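Local coordinates for protein bacteriocin (PDB 6LWZ) that probably kills other bacteria, being a defensin-like antimicrobial peptide that its Brevibacillus producer makes as a bacteriocin, at residues C6-D17 with K29-H40. Sequence-based numbering, arbitrary orientation.
Sequences CPDAIDRFIVKD and KQVYVACMNGQH
K16 reaches over one face of the Y32 ring, its NZ 4.4 Å from the ring centroid, a cation-pi contact. With CG beside the backbone N (chi1 -73°), the nearly extended lysine chain runs back along the sheet to that ring. On the sheet face that carries K16 and Y32, I14 CD1 presses tightly on A34 CB at 3.4 Å and lies against NE2 of H40, the isoleucine and imidazole crossing at about a right angle. The opposite face of the sheet carries F13 and V33, which run side by side; V33 CG1 comes to 3.5 Å from F13 CE2.

Between these two layers, antiparallel strands 10-17 and 29-35 pair through backbone bonds such as Y32 N to I14 O (2.9 Å, N-H...O angle 168°). A classic beta bulge interrupts the ladder: D11 N and R12 N both donate to A34 O, in its carbonyl plane. R12 NH2 makes a salt bridge to D11 OD1 at 3.1 Å, while a water donates to both D11 OD2 and C35 O. Beyond the bulge, the disulfide C6 SG–C35 SG (2.0 Å) ties the N-terminal loop to the end of strand 29-35. Strand 40-48 pairs along the far side of 29-35, completing the three-stranded sheet of this defensin-like peptide. With few buried residues, the hairpin probably owes its stability more to the disulfide and backbone ladder than to a hydrophobic core.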
# COMPACT_ATOMS: atom_id res chain seq x y z
N CYS A 6 0.66 -13.46 2.45
CA CYS A 6 -0.39 -14.46 2.57
C CYS A 6 0.18 -15.84 2.84
O CYS A 6 1.26 -16.17 2.35
CB CYS A 6 -1.22 -14.46 1.30
SG CYS A 6 -1.88 -12.82 0.94
N PRO A 7 -0.54 -16.66 3.63
CA PRO A 7 -0.06 -17.99 4.00
C PRO A 7 0.26 -18.90 2.80
O PRO A 7 1.29 -19.57 2.79
CB PRO A 7 -1.21 -18.58 4.82
CG PRO A 7 -1.99 -17.41 5.31
CD PRO A 7 -1.85 -16.35 4.26
N ASP A 8 -0.62 -18.90 1.80
CA ASP A 8 -0.47 -19.76 0.63
C ASP A 8 -0.48 -18.98 -0.69
O ASP A 8 0.37 -19.21 -1.56
CB ASP A 8 -1.56 -20.85 0.62
CG ASP A 8 -2.95 -20.31 0.89
OD1 ASP A 8 -3.11 -19.08 1.03
OD2 ASP A 8 -3.90 -21.12 0.96
N ALA A 9 -1.43 -18.06 -0.85
CA ALA A 9 -1.51 -17.24 -2.06
C ALA A 9 -2.31 -15.96 -1.84
O ALA A 9 -3.24 -15.91 -1.04
CB ALA A 9 -2.10 -18.05 -3.20
N ILE A 10 -1.95 -14.92 -2.59
CA ILE A 10 -2.64 -13.64 -2.51
C ILE A 10 -3.81 -13.67 -3.50
O ILE A 10 -3.71 -14.27 -4.57
CB ILE A 10 -1.70 -12.44 -2.77
CG1 ILE A 10 -1.44 -12.21 -4.27
CG2 ILE A 10 -0.37 -12.61 -2.06
CD1 ILE A 10 -2.38 -11.22 -4.92
N ASP A 11 -4.91 -13.03 -3.12
CA ASP A 11 -6.10 -12.98 -3.96
C ASP A 11 -6.04 -11.76 -4.86
O ASP A 11 -6.14 -11.89 -6.08
CB ASP A 11 -7.36 -12.95 -3.09
CG ASP A 11 -8.64 -13.15 -3.90
OD1 ASP A 11 -8.57 -13.66 -5.04
OD2 ASP A 11 -9.72 -12.79 -3.38
N ARG A 12 -5.87 -10.58 -4.27
CA ARG A 12 -5.66 -9.35 -5.04
C ARG A 12 -4.92 -8.30 -4.22
O ARG A 12 -4.66 -8.49 -3.03
CB ARG A 12 -6.99 -8.80 -5.58
CG ARG A 12 -8.02 -8.46 -4.51
CD ARG A 12 -9.44 -8.69 -5.00
NE ARG A 12 -9.68 -10.10 -5.34
CZ ARG A 12 -10.78 -10.58 -5.92
NH1 ARG A 12 -11.79 -9.78 -6.26
NH2 ARG A 12 -10.86 -11.88 -6.17
N PHE A 13 -4.56 -7.21 -4.88
CA PHE A 13 -4.00 -6.04 -4.23
C PHE A 13 -5.04 -4.93 -4.20
O PHE A 13 -5.76 -4.74 -5.17
CB PHE A 13 -2.76 -5.56 -4.98
CG PHE A 13 -1.57 -6.45 -4.79
CD1 PHE A 13 -1.41 -7.59 -5.57
CD2 PHE A 13 -0.60 -6.14 -3.84
CE1 PHE A 13 -0.30 -8.41 -5.40
CE2 PHE A 13 0.51 -6.95 -3.66
CZ PHE A 13 0.66 -8.09 -4.44
N ILE A 14 -5.13 -4.23 -3.07
CA ILE A 14 -5.96 -3.03 -2.96
C ILE A 14 -5.10 -1.78 -2.76
O ILE A 14 -4.32 -1.68 -1.81
CB ILE A 14 -6.99 -3.15 -1.82
CG1 ILE A 14 -7.91 -4.34 -2.05
CG2 ILE A 14 -7.83 -1.89 -1.73
CD1 ILE A 14 -7.45 -5.60 -1.37
N VAL A 15 -5.28 -0.82 -3.66
CA VAL A 15 -4.49 0.41 -3.71
C VAL A 15 -5.31 1.57 -3.20
O VAL A 15 -6.36 1.88 -3.75
CB VAL A 15 -4.06 0.71 -5.16
CG1 VAL A 15 -3.35 2.06 -5.25
CG2 VAL A 15 -3.16 -0.39 -5.69
N LYS A 16 -4.83 2.21 -2.13
CA LYS A 16 -5.51 3.35 -1.52
C LYS A 16 -4.63 4.59 -1.63
O LYS A 16 -3.55 4.64 -1.04
CB LYS A 16 -5.82 3.05 -0.05
CG LYS A 16 -6.95 2.05 0.14
CD LYS A 16 -6.76 1.19 1.38
CE LYS A 16 -7.91 0.22 1.58
NZ LYS A 16 -7.69 -0.73 2.70
N ASP A 17 -5.10 5.57 -2.39
CA ASP A 17 -4.40 6.83 -2.60
C ASP A 17 -4.67 7.77 -1.43
O ASP A 17 -5.82 7.95 -1.03
CB ASP A 17 -4.86 7.47 -3.90
CG ASP A 17 -4.11 8.75 -4.22
OD1 ASP A 17 -4.22 9.72 -3.43
OD2 ASP A 17 -3.43 8.79 -5.26
N LYS A 29 0.54 6.24 -2.21
CA LYS A 29 -0.55 5.28 -2.13
C LYS A 29 -0.16 4.20 -1.14
O LYS A 29 0.97 3.71 -1.19
CB LYS A 29 -0.82 4.63 -3.49
CG LYS A 29 -1.12 5.63 -4.60
CD LYS A 29 -1.29 4.94 -5.94
CE LYS A 29 -1.29 5.95 -7.07
NZ LYS A 29 -1.59 5.32 -8.37
N GLN A 30 -1.07 3.85 -0.25
CA GLN A 30 -0.88 2.71 0.63
C GLN A 30 -1.37 1.47 -0.10
O GLN A 30 -2.50 1.46 -0.60
CB GLN A 30 -1.64 2.88 1.94
CG GLN A 30 -1.12 4.00 2.83
CD GLN A 30 0.21 3.68 3.48
OE1 GLN A 30 1.21 3.43 2.80
NE2 GLN A 30 0.24 3.71 4.81
N VAL A 31 -0.53 0.45 -0.17
CA VAL A 31 -0.83 -0.79 -0.88
C VAL A 31 -1.06 -1.90 0.13
O VAL A 31 -0.24 -2.15 1.01
CB VAL A 31 0.31 -1.19 -1.84
CG1 VAL A 31 -0.03 -2.46 -2.62
CG2 VAL A 31 0.61 -0.06 -2.81
N TYR A 32 -2.19 -2.58 -0.02
CA TYR A 32 -2.54 -3.73 0.80
C TYR A 32 -2.70 -4.96 -0.08
O TYR A 32 -2.98 -4.84 -1.28
CB TYR A 32 -3.86 -3.47 1.54
CG TYR A 32 -3.73 -2.59 2.76
CD1 TYR A 32 -3.46 -1.23 2.64
CD2 TYR A 32 -3.88 -3.12 4.05
CE1 TYR A 32 -3.34 -0.42 3.76
CE2 TYR A 32 -3.76 -2.32 5.18
CZ TYR A 32 -3.49 -0.97 5.03
OH TYR A 32 -3.36 -0.16 6.14
N VAL A 33 -2.50 -6.13 0.52
CA VAL A 33 -2.78 -7.41 -0.13
C VAL A 33 -4.03 -7.99 0.51
O VAL A 33 -4.17 -8.00 1.73
CB VAL A 33 -1.63 -8.44 -0.01
CG1 VAL A 33 -0.30 -7.83 -0.42
CG2 VAL A 33 -1.51 -9.00 1.40
N ALA A 34 -4.96 -8.44 -0.33
CA ALA A 34 -6.09 -9.23 0.13
C ALA A 34 -5.71 -10.67 -0.11
O ALA A 34 -5.47 -11.07 -1.25
CB ALA A 34 -7.35 -8.87 -0.62
N CYS A 35 -5.62 -11.44 0.96
CA CYS A 35 -5.23 -12.84 0.89
C CYS A 35 -6.44 -13.73 0.61
O CYS A 35 -7.58 -13.37 0.91
CB CYS A 35 -4.57 -13.27 2.20
SG CYS A 35 -3.02 -12.42 2.57
N MET A 36 -6.15 -14.95 0.18
CA MET A 36 -7.17 -15.95 0.04
C MET A 36 -7.55 -16.32 1.48
O MET A 36 -8.68 -16.28 1.81
CB MET A 36 -6.68 -17.17 -0.72
CG MET A 36 -6.26 -16.95 -2.15
SD MET A 36 -7.48 -16.50 -3.36
CE MET A 36 -8.37 -18.01 -3.57
N ASN A 37 -6.57 -16.63 2.30
CA ASN A 37 -6.78 -17.05 3.68
C ASN A 37 -7.46 -16.02 4.57
O ASN A 37 -8.63 -16.12 4.84
CB ASN A 37 -5.47 -17.56 4.29
CG ASN A 37 -5.35 -19.10 4.23
OD1 ASN A 37 -5.01 -19.69 3.19
ND2 ASN A 37 -5.62 -19.76 5.36
N GLY A 38 -6.76 -14.99 4.98
CA GLY A 38 -7.37 -13.96 5.81
C GLY A 38 -7.87 -12.82 4.93
O GLY A 38 -8.52 -13.07 3.94
N GLN A 39 -7.70 -11.58 5.33
CA GLN A 39 -8.09 -10.54 4.41
C GLN A 39 -6.98 -9.54 4.26
O GLN A 39 -5.90 -9.91 3.92
CB GLN A 39 -9.47 -9.93 4.64
CG GLN A 39 -10.68 -10.84 4.45
CD GLN A 39 -10.89 -11.33 3.02
OE1 GLN A 39 -11.41 -10.61 2.19
NE2 GLN A 39 -10.48 -12.55 2.73
N HIS A 40 -7.24 -8.30 4.60
CA HIS A 40 -6.31 -7.23 4.35
C HIS A 40 -5.11 -6.97 5.20
O HIS A 40 -5.23 -6.66 6.35
CB HIS A 40 -7.09 -5.96 4.25
CG HIS A 40 -8.11 -6.00 3.20
ND1 HIS A 40 -8.89 -7.11 2.98
CD2 HIS A 40 -8.46 -5.10 2.27
CE1 HIS A 40 -9.67 -6.89 1.96
NE2 HIS A 40 -9.45 -5.67 1.52
O HOH W 1 -9.64 -11.77 -0.84